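PDB 2QML: BH2621 protein from Bacillus halodurans, which is uncharacterised but probably transfers fatty acyl groups to an amine in siderophore biosynthesis. Local coordinates for residues Val144-Arg149 with Pro172-Leu177; Asp33-Trp38 with Met82-Ser87; Gln106-Leu111 with Gln132-Glu137. All coordinates share one frame; numbering follows the deposited sequence. Where two conformers were deposited one is given.

Contact 1 of 3, residues Val144-Arg149 with Pro172-Leu177; sequences VAEPDR and PDKIGL
K174 reaches across the loop after strand 142-145 and clasps E146 with its ammonium. Its CB starts beside D148, 3.6 Å from OD2. CG lies between the backbone N and the carbonyl carbon (chi1 57°), and beyond it the extended chain takes CD past D148 CA at 3.9 Å. CE comes within 3.2 Å of E146 OE2, and NZ bonds E146 O at 2.8 Å and forms a salt bridge to E146 OE2, met from above the carboxylate plane. A long, extended lysine suits the place, since its ammonium can reach past D148 to the carbonyl and carboxylate of E146 together. E146 OE1 bonds a glycerol; D148 OD1 pairs with R150, while a water links D148 OD2 to I175 N.

Beyond A145 the chain turns across the start of the antiparallel strand 175-182, directions 110° apart, and keeps a single beta bridge, D148 with G176, flanked by bonds from L177 N to P147 O and from R149 N to I175 O (both 2.8 Å). I175 CD1 covers one face of the R149 guanidinium, whose NH1 is paired with E168.

Helix 152-160 packs I155 on P147 and L177, and strand 164-170 bonds G176 through V169.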
loop_
_atom_site.group_PDB
_atom_site.type_symbol
_atom_site.label_atom_id
_atom_site.label_comp_id
_atom_site.label_asym_id
_atom_site.label_seq_id
_atom_site.Cartn_x
_atom_site.Cartn_y
_atom_site.Cartn_z
ATOM N N VAL A 144 2.202 -5.674 7.892
ATOM C CA VAL A 144 3.596 -5.321 7.739
ATOM C C VAL A 144 3.829 -4.523 6.458
ATOM O O VAL A 144 3.054 -4.543 5.492
ATOM C CB VAL A 144 4.532 -6.561 7.766
ATOM C CG1 VAL A 144 4.296 -7.405 9.028
ATOM C CG2 VAL A 144 4.421 -7.391 6.449
ATOM N N ALA A 145 4.927 -3.793 6.485
ATOM C CA ALA A 145 5.413 -2.988 5.361
ATOM C C ALA A 145 6.952 -3.093 5.402
ATOM O O ALA A 145 7.558 -3.303 6.483
ATOM C CB ALA A 145 4.975 -1.585 5.493
ATOM N N GLU A 146 7.563 -3.018 4.215
ATOM C CA GLU A 146 9.026 -3.056 4.073
ATOM C C GLU A 146 9.501 -1.988 3.083
ATOM O O GLU A 146 10.149 -2.332 2.098
ATOM C CB GLU A 146 9.511 -4.494 3.738
ATOM C CG GLU A 146 8.629 -5.310 2.768
ATOM C CD GLU A 146 8.327 -4.546 1.485
ATOM O OE1 GLU A 146 7.442 -3.659 1.568
ATOM O OE2 GLU A 146 8.969 -4.783 0.410
ATOM N N PRO A 147 9.252 -0.695 3.411
ATOM C CA PRO A 147 9.731 0.371 2.572
ATOM C C PRO A 147 11.255 0.276 2.399
ATOM O O PRO A 147 11.941 -0.162 3.340
ATOM C CB PRO A 147 9.393 1.635 3.383
ATOM C CG PRO A 147 9.251 1.152 4.851
ATOM C CD PRO A 147 8.623 -0.198 4.665
ATOM N N ASP A 148 11.772 0.670 1.241
ATOM C CA ASP A 148 13.189 0.858 1.071
ATOM C C ASP A 148 13.714 1.673 2.255
ATOM O O ASP A 148 13.111 2.709 2.623
ATOM C CB ASP A 148 13.455 1.569 -0.247
ATOM C CG ASP A 148 14.902 1.616 -0.599
ATOM O OD1 ASP A 148 15.702 2.302 0.086
ATOM O OD2 ASP A 148 15.252 1.010 -1.600
ATOM N N ARG A 149 14.844 1.272 2.845
ATOM C CA ARG A 149 15.344 1.982 4.028
ATOM C C ARG A 149 15.679 3.459 3.796
ATOM O O ARG A 149 15.773 4.268 4.752
ATOM C CB ARG A 149 16.548 1.240 4.608
ATOM C CG ARG A 149 17.757 1.253 3.723
ATOM C CD ARG A 149 18.941 0.694 4.485
ATOM N NE ARG A 149 20.117 0.746 3.650
ATOM C CZ ARG A 149 21.365 0.635 4.126
ATOM N NH1 ARG A 149 21.576 0.493 5.412
ATOM N NH2 ARG A 149 22.384 0.723 3.310
ATOM N N PRO A 172 15.900 -9.153 -2.311
ATOM C CA PRO A 172 16.607 -9.177 -3.607
ATOM C C PRO A 172 16.727 -7.789 -4.260
ATOM O O PRO A 172 17.754 -7.488 -4.830
ATOM C CB PRO A 172 15.749 -10.134 -4.449
ATOM C CG PRO A 172 15.019 -10.968 -3.493
ATOM C CD PRO A 172 14.797 -10.119 -2.266
ATOM N N ASP A 173 15.720 -6.942 -4.074
ATOM C CA ASP A 173 15.667 -5.648 -4.728
ATOM C C ASP A 173 16.032 -4.416 -3.935
ATOM O O ASP A 173 16.144 -3.317 -4.503
ATOM C CB ASP A 173 14.232 -5.422 -5.256
ATOM C CG ASP A 173 13.161 -5.470 -4.153
ATOM O OD1 ASP A 173 13.197 -6.324 -3.226
ATOM O OD2 ASP A 173 12.210 -4.670 -4.256
ATOM N N LYS A 174 16.238 -4.583 -2.641
ATOM C CA LYS A 174 16.503 -3.441 -1.803
ATOM C C LYS A 174 16.891 -3.887 -0.407
ATOM O O LYS A 174 16.701 -5.049 -0.054
ATOM C CB LYS A 174 15.228 -2.585 -1.639
ATOM C CG LYS A 174 14.049 -3.314 -1.084
ATOM C CD LYS A 174 12.778 -2.464 -1.002
ATOM C CE LYS A 174 11.561 -3.291 -0.745
ATOM N NZ LYS A 174 10.274 -2.552 -0.686
ATOM N N ILE A 175 17.369 -2.944 0.376
ATOM C CA ILE A 175 17.420 -3.141 1.805
ATOM C C ILE A 175 16.164 -2.404 2.313
ATOM O O ILE A 175 16.076 -1.197 2.242
ATOM C CB ILE A 175 18.681 -2.658 2.504
ATOM C CG1 ILE A 175 19.931 -3.344 1.930
ATOM C CG2 ILE A 175 18.571 -2.935 4.035
ATOM C CD1 ILE A 175 21.240 -2.862 2.528
ATOM N N GLY A 176 15.195 -3.163 2.786
ATOM C CA GLY A 176 13.986 -2.603 3.320
ATOM C C GLY A 176 14.082 -2.440 4.824
ATOM O O GLY A 176 15.014 -2.965 5.441
ATOM N N LEU A 177 13.146 -1.682 5.381
ATOM C CA LEU A 177 12.969 -1.552 6.817
ATOM C C LEU A 177 11.669 -2.287 7.097
ATOM O O LEU A 177 10.594 -1.821 6.704
ATOM C CB LEU A 177 12.937 -0.103 7.301
ATOM C CG LEU A 177 12.751 0.077 8.814
ATOM C CD1 LEU A 177 13.934 -0.466 9.630
ATOM C CD2 LEU A 177 12.473 1.559 9.108
HETATM O O HOH W 1 17.769 -0.293 -0.736
#

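Contact 2 of 3, residues Asp33-Trp38 with Met82-Ser87; sequences DMLHSW and MSYWES
The indole of W38 meets the strand with its six-membered ring, its edge turned to Y84 and S83. Y84 CB lies in the ring plane at that edge, 3.9 Å from W38 CZ3, and S83 O also sits near the plane, 3.4 Å from the same carbon, where the slightly positive rim of an aromatic ring suits a carbonyl oxygen. W38 CH2 comes 3.7 Å from the backbone N of M82. One face of the indole is covered from within its own helix by CG of M34, a selenomethionine, and by L35 CA. Tryptophan fits here because it is broad enough to bridge from the helix to the strand backbone.

The phenol of Y84 is touched by the branch of L35, whose CD2 is 3.8 Å from Y84 CD1, the two side chains crossing at about a right angle. Y84 CG stands anti to the backbone N (chi1 168°), which places the ring where L35 meets it and its hydroxyl reaches E86. That hydroxyl donates to E86 OE2 at 2.5 Å, a distance unusually short and perhaps affected by coordinate error; tyrosine thus offers an apolar flank to L35 and a polar tip to the carboxylate. W85 NE1 donates to S83 OG at 2.8 Å, nearly in the indole plane.

M82 and S83 both face G75 of strand 70-77, a classic beta bulge at the start of the segment. The helix crosses the strand almost perpendicularly (94°), with 9.9 Å between the axes, and L35 also packs on Y57 of helix 54-65. An N-terminal helical region laid against the antiparallel strands of a central mixed sheet is characteristic of the GNAT acyltransferase fold.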
loop_
_atom_site.group_PDB
_atom_site.type_symbol
_atom_site.label_atom_id
_atom_site.label_comp_id
_atom_site.label_asym_id
_atom_site.label_seq_id
_atom_site.Cartn_x
_atom_site.Cartn_y
_atom_site.Cartn_z
ATOM N N ASP A 33 -2.029 1.256 -19.382
ATOM C CA ASP A 33 -1.347 2.467 -19.844
ATOM C C ASP A 33 -1.137 3.476 -18.698
ATOM O O ASP A 33 -0.079 4.111 -18.590
ATOM C CB ASP A 33 -2.104 3.111 -21.013
ATOM C CG ASP A 33 -2.265 2.163 -22.198
ATOM O OD1 ASP A 33 -1.294 1.631 -22.715
ATOM O OD2 ASP A 33 -3.401 1.930 -22.602
HETATM N N MSE A 34 -2.158 3.654 -17.882
HETATM C CA MSE A 34 -2.080 4.571 -16.771
HETATM C C MSE A 34 -1.046 4.122 -15.757
HETATM O O MSE A 34 -0.226 4.919 -15.310
HETATM C CB MSE A 34 -3.448 4.686 -16.082
HETATM C CG MSE A 34 -3.441 5.582 -14.857
HETATM SE SE MSE A 34 -5.262 5.845 -14.216
HETATM C CE MSE A 34 -5.655 4.124 -13.531
ATOM N N LEU A 35 -1.082 2.855 -15.397
ATOM C CA LEU A 35 -0.149 2.299 -14.417
ATOM C C LEU A 35 1.297 2.370 -14.961
ATOM O O LEU A 35 2.255 2.716 -14.235
ATOM C CB LEU A 35 -0.551 0.889 -14.005
ATOM C CG LEU A 35 -1.850 0.771 -13.207
ATOM C CD1 LEU A 35 -2.128 -0.691 -12.911
ATOM C CD2 LEU A 35 -1.782 1.610 -11.949
ATOM N N HIS A 36 1.460 2.051 -16.246
ATOM C CA HIS A 36 2.771 2.152 -16.925
ATOM C C HIS A 36 3.348 3.574 -16.824
ATOM O O HIS A 36 4.523 3.770 -16.550
ATOM C CB HIS A 36 2.612 1.698 -18.364
ATOM C CG HIS A 36 3.850 1.863 -19.184
ATOM N ND1 HIS A 36 3.996 2.885 -20.097
ATOM C CD2 HIS A 36 5.015 1.172 -19.190
ATOM C CE1 HIS A 36 5.190 2.794 -20.647
ATOM N NE2 HIS A 36 5.822 1.759 -20.128
ATOM N N SER A 37 2.499 4.584 -17.014
ATOM C CA SER A 37 2.895 5.988 -16.859
ATOM C C SER A 37 3.350 6.278 -15.403
ATOM O O SER A 37 4.401 6.910 -15.161
ATOM C CB SER A 37 1.746 6.907 -17.254
ATOM O OG SER A 37 2.156 8.236 -17.128
ATOM N N TRP A 38 2.601 5.792 -14.434
ATOM C CA TRP A 38 2.993 5.978 -13.032
ATOM C C TRP A 38 4.339 5.346 -12.705
ATOM O O TRP A 38 5.139 5.941 -11.959
ATOM C CB TRP A 38 1.944 5.443 -12.043
ATOM C CG TRP A 38 0.593 6.083 -12.168
ATOM C CD1 TRP A 38 0.291 7.189 -12.852
ATOM C CD2 TRP A 38 -0.600 5.716 -11.463
ATOM N NE1 TRP A 38 -1.051 7.514 -12.708
ATOM C CE2 TRP A 38 -1.614 6.635 -11.845
ATOM C CE3 TRP A 38 -0.914 4.722 -10.553
ATOM C CZ2 TRP A 38 -2.916 6.553 -11.366
ATOM C CZ3 TRP A 38 -2.220 4.646 -10.101
ATOM C CH2 TRP A 38 -3.191 5.540 -10.506
HETATM N N MSE A 82 -5.213 7.939 -8.570
HETATM C CA MSE A 82 -3.898 8.559 -8.311
HETATM C C MSE A 82 -2.947 7.735 -7.427
HETATM O O MSE A 82 -1.880 8.186 -7.063
HETATM C CB MSE A 82 -4.119 9.980 -7.748
HETATM C CG MSE A 82 -5.191 10.127 -6.651
HETATM SE SE MSE A 82 -4.947 9.028 -5.074
HETATM C CE MSE A 82 -3.378 9.970 -4.346
ATOM N N SER A 83 -3.312 6.486 -7.158
ATOM C CA SER A 83 -2.507 5.616 -6.321
ATOM C C SER A 83 -2.707 4.143 -6.685
ATOM O O SER A 83 -3.767 3.718 -7.171
ATOM C CB SER A 83 -2.795 5.898 -4.843
ATOM O OG SER A 83 -4.141 5.651 -4.531
ATOM N N TYR A 84 -1.667 3.374 -6.461
ATOM C CA TYR A 84 -1.627 1.955 -6.778
ATOM C C TYR A 84 -1.223 1.231 -5.490
ATOM O O TYR A 84 -0.321 1.682 -4.776
ATOM C CB TYR A 84 -0.707 1.678 -7.983
ATOM C CG TYR A 84 -0.358 0.224 -8.239
ATOM C CD1 TYR A 84 -1.213 -0.629 -8.957
ATOM C CD2 TYR A 84 0.833 -0.309 -7.777
ATOM C CE1 TYR A 84 -0.879 -1.951 -9.210
ATOM C CE2 TYR A 84 1.166 -1.606 -8.042
ATOM C CZ TYR A 84 0.287 -2.427 -8.732
ATOM O OH TYR A 84 0.625 -3.726 -8.980
ATOM N N TRP A 85 -1.853 0.085 -5.288
ATOM C CA TRP A 85 -1.747 -0.670 -4.067
ATOM C C TRP A 85 -1.668 -2.160 -4.353
ATOM O O TRP A 85 -2.389 -2.696 -5.214
ATOM C CB TRP A 85 -2.971 -0.393 -3.141
ATOM C CG TRP A 85 -3.254 1.050 -2.949
ATOM C CD1 TRP A 85 -3.820 1.913 -3.869
ATOM C CD2 TRP A 85 -2.902 1.838 -1.822
ATOM N NE1 TRP A 85 -3.868 3.124 -3.369
ATOM C CE2 TRP A 85 -3.297 3.168 -2.129
ATOM C CE3 TRP A 85 -2.302 1.575 -0.587
ATOM C CZ2 TRP A 85 -3.123 4.229 -1.240
ATOM C CZ3 TRP A 85 -2.162 2.614 0.306
ATOM C CH2 TRP A 85 -2.559 3.922 -0.029
ATOM N N GLU A 86 -0.762 -2.840 -3.659
ATOM C CA GLU A 86 -0.714 -4.293 -3.662
ATOM C C GLU A 86 -0.928 -4.703 -2.197
ATOM O O GLU A 86 -0.127 -4.458 -1.335
ATOM C CB GLU A 86 0.589 -4.823 -4.238
ATOM C CG GLU A 86 0.792 -4.468 -5.675
ATOM C CD GLU A 86 2.160 -4.860 -6.225
ATOM O OE1 GLU A 86 3.027 -5.345 -5.446
ATOM O OE2 GLU A 86 2.369 -4.670 -7.458
ATOM N N SER A 87 -2.035 -5.351 -1.957
ATOM C CA SER A 87 -2.415 -5.948 -0.666
ATOM C C SER A 87 -2.129 -7.467 -0.725
ATOM O O SER A 87 -2.614 -8.174 -1.615
ATOM C CB SER A 87 -3.876 -5.655 -0.396
ATOM O OG SER A 87 -4.321 -6.328 0.737
#

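Contact 3 of 3, residues Gln106-Leu111 with Gln132-Glu137; sequences QGIHLL and QQKFQE
K134 NZ is gripped by three oxygens: Q106 OE1 at 2.9 Å, G107 O also at 2.9 Å, and the hydroxyl of S87 on strand 80-89. A buried ammonium is costly unless its N-H groups are engaged, and here uncharged acceptors do the work. The lysine gets there by folding: bends at chi3 (62°) and chi4 turn the amine back toward the strand, so that NZ approaches G107 O from above its carbonyl plane.

The amide of Q106 answers in the other direction. While OE1 accepts from the ammonium, NE2 donates to K134 O at 3.1 Å, well above that carbonyl plane, and also bonds T140 OG1; engaged at both ends, the amide is fixed against flipping. K134 O takes a second bond from E137 N at 3.3 Å, arriving from the opposite face of its plane.

These residues tie the helix to the first strand of a beta-alpha-beta unit, strand 106-112, helix 123-135 and strand 142-145, which forms the heart of the GNAT fold. A glycerol, probably from the crystallisation liquor, bonds L110 N and H109 ND1 and may mark a pocket; in GNAT relatives the acyl donor lies along the corresponding strand.

I108 adds apolar packing, its CD1 4.1 Å from K134 CD and its side chain against I130. Past K134, E137 CB comes 3.6 Å from Q106 NE2, and the E137 side chain rests on W89.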
loop_
_atom_site.group_PDB
_atom_site.type_symbol
_atom_site.label_atom_id
_atom_site.label_comp_id
_atom_site.label_asym_id
_atom_site.label_seq_id
_atom_site.Cartn_x
_atom_site.Cartn_y
_atom_site.Cartn_z
ATOM N N GLN A 106 -0.796 -9.748 7.076
ATOM C CA GLN A 106 -0.907 -9.176 5.769
ATOM C C GLN A 106 0.193 -8.127 5.584
ATOM O O GLN A 106 0.827 -7.665 6.544
ATOM C CB GLN A 106 -2.295 -8.529 5.552
ATOM C CG GLN A 106 -3.483 -9.482 5.638
ATOM C CD GLN A 106 -4.748 -8.726 5.420
ATOM O OE1 GLN A 106 -4.782 -7.854 4.590
ATOM N NE2 GLN A 106 -5.794 -9.058 6.135
ATOM N N GLY A 107 0.399 -7.770 4.330
ATOM C CA GLY A 107 1.315 -6.721 3.933
ATOM C C GLY A 107 0.744 -5.762 2.930
ATOM O O GLY A 107 -0.336 -5.995 2.378
ATOM N N ILE A 108 1.448 -4.648 2.734
ATOM C CA ILE A 108 1.008 -3.610 1.831
ATOM C C ILE A 108 2.160 -2.984 1.064
ATOM O O ILE A 108 3.259 -2.750 1.625
ATOM C CB ILE A 108 0.200 -2.517 2.571
ATOM C CG1 ILE A 108 -0.541 -1.597 1.553
ATOM C CG2 ILE A 108 1.060 -1.754 3.624
ATOM C CD1 ILE A 108 -1.665 -2.319 0.755
ATOM N N HIS A 109 1.961 -2.831 -0.236
ATOM C CA HIS A 109 2.847 -2.053 -1.084
ATOM C C HIS A 109 2.003 -0.913 -1.643
ATOM O O HIS A 109 0.801 -1.110 -1.897
ATOM C CB HIS A 109 3.461 -2.819 -2.237
ATOM C CG HIS A 109 4.249 -4.026 -1.840
ATOM N ND1 HIS A 109 5.440 -3.930 -1.135
ATOM C CD2 HIS A 109 4.121 -5.314 -2.196
ATOM C CE1 HIS A 109 5.954 -5.145 -1.005
ATOM N NE2 HIS A 109 5.140 -6.008 -1.574
ATOM N N LEU A 110 2.592 0.261 -1.855
ATOM C CA LEU A 110 1.825 1.406 -2.365
ATOM C C LEU A 110 2.668 2.434 -3.074
ATOM O O LEU A 110 3.889 2.482 -2.913
ATOM C CB LEU A 110 1.102 2.089 -1.189
ATOM C CG LEU A 110 1.945 2.792 -0.112
ATOM C CD1 LEU A 110 2.231 4.278 -0.507
ATOM C CD2 LEU A 110 1.358 2.760 1.293
ATOM N N LEU A 111 2.008 3.251 -3.884
ATOM C CA LEU A 111 2.607 4.408 -4.537
ATOM C C LEU A 111 1.512 5.401 -4.893
ATOM O O LEU A 111 0.362 4.975 -5.164
ATOM C CB LEU A 111 3.382 3.995 -5.796
ATOM C CG LEU A 111 2.629 3.487 -7.032
ATOM C CD1 LEU A 111 2.110 4.600 -7.999
ATOM C CD2 LEU A 111 3.515 2.529 -7.819
ATOM N N GLN A 132 -7.644 -0.058 7.360
ATOM C CA GLN A 132 -8.858 -0.379 8.069
ATOM C C GLN A 132 -9.594 -1.538 7.381
ATOM O O GLN A 132 -10.015 -2.492 8.042
ATOM C CB GLN A 132 -9.747 0.879 8.198
ATOM C CG GLN A 132 -10.973 0.692 9.065
ATOM C CD GLN A 132 -10.623 0.330 10.495
ATOM O OE1 GLN A 132 -10.130 -0.777 10.807
ATOM N NE2 GLN A 132 -10.858 1.282 11.389
ATOM N N GLN A 133 -9.697 -1.510 6.064
ATOM C CA GLN A 133 -10.432 -2.575 5.373
ATOM C C GLN A 133 -9.655 -3.917 5.341
ATOM O O GLN A 133 -10.232 -4.987 5.320
ATOM C CB GLN A 133 -10.874 -2.124 3.970
ATOM C CG GLN A 133 -11.634 -0.747 3.885
ATOM C CD GLN A 133 -12.457 -0.318 5.159
ATOM O OE1 GLN A 133 -13.249 -1.097 5.763
ATOM N NE2 GLN A 133 -12.272 0.935 5.518
ATOM N N LYS A 134 -8.334 -3.869 5.357
ATOM C CA LYS A 134 -7.530 -5.066 5.492
ATOM C C LYS A 134 -7.672 -5.663 6.894
ATOM O O LYS A 134 -7.745 -6.884 7.039
ATOM C CB LYS A 134 -6.081 -4.760 5.180
ATOM C CG LYS A 134 -5.775 -4.550 3.683
ATOM C CD LYS A 134 -4.428 -3.882 3.386
ATOM C CE LYS A 134 -3.250 -4.674 3.859
ATOM N NZ LYS A 134 -3.130 -5.957 3.210
ATOM N N PHE A 135 -7.728 -4.812 7.916
ATOM C CA PHE A 135 -7.874 -5.279 9.313
ATOM C C PHE A 135 -9.247 -5.868 9.621
ATOM O O PHE A 135 -9.435 -6.472 10.690
ATOM C CB PHE A 135 -7.557 -4.158 10.307
ATOM C CG PHE A 135 -6.080 -4.045 10.673
ATOM C CD1 PHE A 135 -5.389 -5.132 11.192
ATOM C CD2 PHE A 135 -5.445 -2.818 10.605
ATOM C CE1 PHE A 135 -4.069 -4.997 11.586
ATOM C CE2 PHE A 135 -4.119 -2.676 10.992
ATOM C CZ PHE A 135 -3.465 -3.771 11.519
ATOM N N GLN A 136 -10.212 -5.761 8.696
ATOM C CA GLN A 136 -11.488 -6.394 8.961
ATOM C C GLN A 136 -11.452 -7.903 8.755
ATOM O O GLN A 136 -12.429 -8.583 9.072
ATOM C CB GLN A 136 -12.626 -5.765 8.138
ATOM C CG GLN A 136 -12.737 -4.310 8.349
ATOM C CD GLN A 136 -12.842 -3.921 9.801
ATOM O OE1 GLN A 136 -13.702 -4.366 10.525
ATOM N NE2 GLN A 136 -11.896 -3.108 10.239
ATOM N N GLU A 137 -10.386 -8.437 8.175
ATOM C CA GLU A 137 -10.181 -9.901 8.184
ATOM C C GLU A 137 -10.088 -10.339 9.664
ATOM O O GLU A 137 -9.210 -9.896 10.377
ATOM C CB GLU A 137 -8.942 -10.244 7.379
ATOM C CG GLU A 137 -8.537 -11.688 7.500
ATOM C CD GLU A 137 -9.504 -12.630 6.810
ATOM O OE1 GLU A 137 -9.998 -12.259 5.724
ATOM O OE2 GLU A 137 -9.707 -13.735 7.348
#

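From the N terminus, contact 2 closes first, bringing helix 32-38 back onto strand 80-89 after 43 intervening residues that include helix 54-65 and strand 70-77. Contact 3 follows, folding helix 123-135 onto strand 106-112, and contact 1 comes last, joining the end of strand 142-145 to the start of strand 175-182. The three loops stand in series, none nesting or crossing. The sheet connects them: strand 106-112 lies between 80-89 and 142-145, with E86 O accepting from H109 N on one side and V144 bonding Q106 and I108 on the other. E146 and H109 both bond glycerol and their side chains touch, so contacts 1 and 3 may border a common pocket.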